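Long-range contact in PCP domain (Thermobifida fusca, PDB 7KW3), which probably carries the growing peptide of a non-ribosomal peptide synthetase, tethered as a thioester to a phosphopantetheine arm, between the catalytic domains of the assembly line: residues V16-V20 with R44-A49. Residues are numbered along the deposited sequence; the frame is centred on the assembly and turned at random.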
loop_
_atom_site.group_PDB
_atom_site.type_symbol
_atom_site.label_atom_id
_atom_site.label_comp_id
_atom_site.label_asym_id
_atom_site.label_seq_id
_atom_site.Cartn_x
_atom_site.Cartn_y
_atom_site.Cartn_z
ATOM N N VAL A 16 5.050 2.881 -1.723
ATOM C CA VAL A 16 4.051 3.921 -1.505
ATOM C C VAL A 16 3.704 4.043 -0.021
ATOM O O VAL A 16 3.535 5.156 0.490
ATOM C CB VAL A 16 2.808 3.653 -2.377
ATOM C CG1 VAL A 16 1.666 4.584 -1.986
ATOM C CG2 VAL A 16 3.147 3.854 -3.844
ATOM N N TYR A 17 3.601 2.913 0.696
ATOM C CA TYR A 17 3.439 2.964 2.151
ATOM C C TYR A 17 4.545 3.785 2.794
ATOM O O TYR A 17 4.286 4.646 3.641
ATOM C CB TYR A 17 3.472 1.569 2.767
ATOM C CG TYR A 17 2.182 0.799 2.854
ATOM C CD1 TYR A 17 1.284 0.768 1.795
ATOM C CD2 TYR A 17 1.898 0.035 3.982
ATOM C CE1 TYR A 17 0.120 0.022 1.871
ATOM C CE2 TYR A 17 0.741 -0.715 4.069
ATOM C CZ TYR A 17 -0.143 -0.724 3.010
ATOM O OH TYR A 17 -1.288 -1.484 3.091
ATOM N N ALA A 18 5.795 3.497 2.428
ATOM C CA ALA A 18 6.919 4.202 3.030
ATOM C C ALA A 18 6.849 5.689 2.721
ATOM O O ALA A 18 7.074 6.525 3.603
ATOM C CB ALA A 18 8.238 3.602 2.539
ATOM N N GLU A 19 6.504 6.036 1.480
ATOM C CA GLU A 19 6.435 7.443 1.109
ATOM C C GLU A 19 5.289 8.146 1.828
ATOM O O GLU A 19 5.454 9.266 2.325
ATOM C CB GLU A 19 6.282 7.570 -0.407
ATOM C CG GLU A 19 6.064 9.002 -0.889
ATOM C CD GLU A 19 5.288 9.060 -2.208
ATOM O OE1 GLU A 19 4.702 10.126 -2.505
ATOM O OE2 GLU A 19 5.255 8.042 -2.946
ATOM N N VAL A 20 4.126 7.498 1.909
ATOM C CA VAL A 20 2.950 8.133 2.499
ATOM C C VAL A 20 3.101 8.242 4.009
ATOM O O VAL A 20 2.732 9.258 4.608
ATOM C CB VAL A 20 1.675 7.354 2.111
ATOM C CG1 VAL A 20 0.538 7.663 3.053
ATOM C CG2 VAL A 20 1.271 7.681 0.689
ATOM N N ARG A 44 -4.196 9.427 0.394
ATOM C CA ARG A 44 -2.935 9.616 -0.317
ATOM C C ARG A 44 -2.403 8.304 -0.865
ATOM O O ARG A 44 -1.883 8.263 -1.987
ATOM C CB ARG A 44 -1.903 10.265 0.601
ATOM C CG ARG A 44 -2.257 11.680 0.938
ATOM C CD ARG A 44 -1.328 12.242 1.986
ATOM N NE ARG A 44 -1.844 13.504 2.478
ATOM C CZ ARG A 44 -1.286 14.204 3.459
ATOM N NH1 ARG A 44 -0.192 13.753 4.051
ATOM N NH2 ARG A 44 -1.827 15.350 3.852
ATOM N N LEU A 45 -2.506 7.229 -0.079
ATOM C CA LEU A 45 -2.075 5.913 -0.539
ATOM C C LEU A 45 -2.803 5.510 -1.818
ATOM O O LEU A 45 -2.180 5.007 -2.757
ATOM C CB LEU A 45 -2.304 4.881 0.570
ATOM C CG LEU A 45 -2.333 3.385 0.255
ATOM C CD1 LEU A 45 -1.019 2.924 -0.356
ATOM C CD2 LEU A 45 -2.618 2.591 1.516
ATOM N N VAL A 46 -4.121 5.738 -1.879
ATOM C CA VAL A 46 -4.894 5.386 -3.073
ATOM C C VAL A 46 -4.363 6.122 -4.303
ATOM O O VAL A 46 -4.113 5.507 -5.347
ATOM C CB VAL A 46 -6.392 5.670 -2.852
ATOM C CG1 VAL A 46 -7.153 5.628 -4.189
ATOM C CG2 VAL A 46 -6.990 4.689 -1.845
ATOM N N HIS A 47 -4.199 7.452 -4.204
ATOM C CA HIS A 47 -3.663 8.241 -5.318
ATOM C C HIS A 47 -2.275 7.776 -5.730
ATOM O O HIS A 47 -1.974 7.678 -6.924
ATOM C CB HIS A 47 -3.559 9.721 -4.947
ATOM C CG HIS A 47 -4.844 10.349 -4.521
ATOM N ND1 HIS A 47 -6.065 9.987 -5.055
ATOM C CD2 HIS A 47 -5.099 11.332 -3.625
ATOM C CE1 HIS A 47 -7.016 10.722 -4.505
ATOM N NE2 HIS A 47 -6.459 11.546 -3.635
ATOM N N ARG A 48 -1.391 7.560 -4.759
ATOM C CA ARG A 48 -0.006 7.288 -5.110
ATOM C C ARG A 48 0.157 5.867 -5.623
ATOM O O ARG A 48 0.995 5.620 -6.496
ATOM C CB ARG A 48 0.901 7.591 -3.911
ATOM C CG ARG A 48 1.237 9.094 -3.805
ATOM C CD ARG A 48 1.632 9.579 -2.399
ATOM N NE ARG A 48 1.127 10.941 -2.148
ATOM C CZ ARG A 48 1.468 11.737 -1.126
ATOM N NH1 ARG A 48 2.353 11.347 -0.206
ATOM N NH2 ARG A 48 0.915 12.946 -1.028
ATOM N N ALA A 49 -0.674 4.941 -5.138
ATOM C CA ALA A 49 -0.699 3.597 -5.702
ATOM C C ALA A 49 -1.092 3.628 -7.174
ATOM O O ALA A 49 -0.491 2.934 -8.004
ATOM C CB ALA A 49 -1.663 2.711 -4.905
HETATM O O HOH W 1 1.782 11.598 3.337
#
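V16 and V20, one turn apart on helix 8-21, face L45 and R48 of helix 39-51. CG1 of V16, set anti to its own backbone nitrogen (chi1 170°), slants in between the two, 3.6 Å from CD1 of L45 and 3.7 Å from CB of R48, while CG2 lies near the R48 carbonyl. L45 also reaches the ring of Y17: its CD2 lies 3.8 Å from CE1 of Y17 and approaches the ring obliquely, and its CD1 lies equally near CE1. Y17 leaves its helix away from 44-49 and is brought back by its ring, whose hydroxyl is hydrogen-bonded to the carbonyl of P65. This meeting of the first long helix with the one that follows the long loop belongs to the helical bundle of carrier proteins, here a peptidyl carrier domain; the segment axes run at 132°, and F32 of the intervening loop packs on Y17, V20 and L45. Toward the solvent the contact turns polar. The aliphatic part of R48 passes over V20, CD lying 3.6 Å from CG2, and a bend at chi3 (-144°) carries the guanidinium on to E19. There the carboxylate and guanidinium planes are nearly parallel, the two side chains crossing at about a right angle, and OE1 of E19 stands 3.5 Å from NH1 of R48, a salt bridge without a hydrogen bond. CB of R44 covers one face of that guanidinium. Replacing R48 by an alanine would probably cost the E19 carboxylate this countercharge and leave CG2 of V20 less covered. Alongside R48, the extended R44 side chain gives NH1 to a water in the plane of its guanidinium, and this water donates in turn to the carbonyl oxygen of V20, 2.8 Å away.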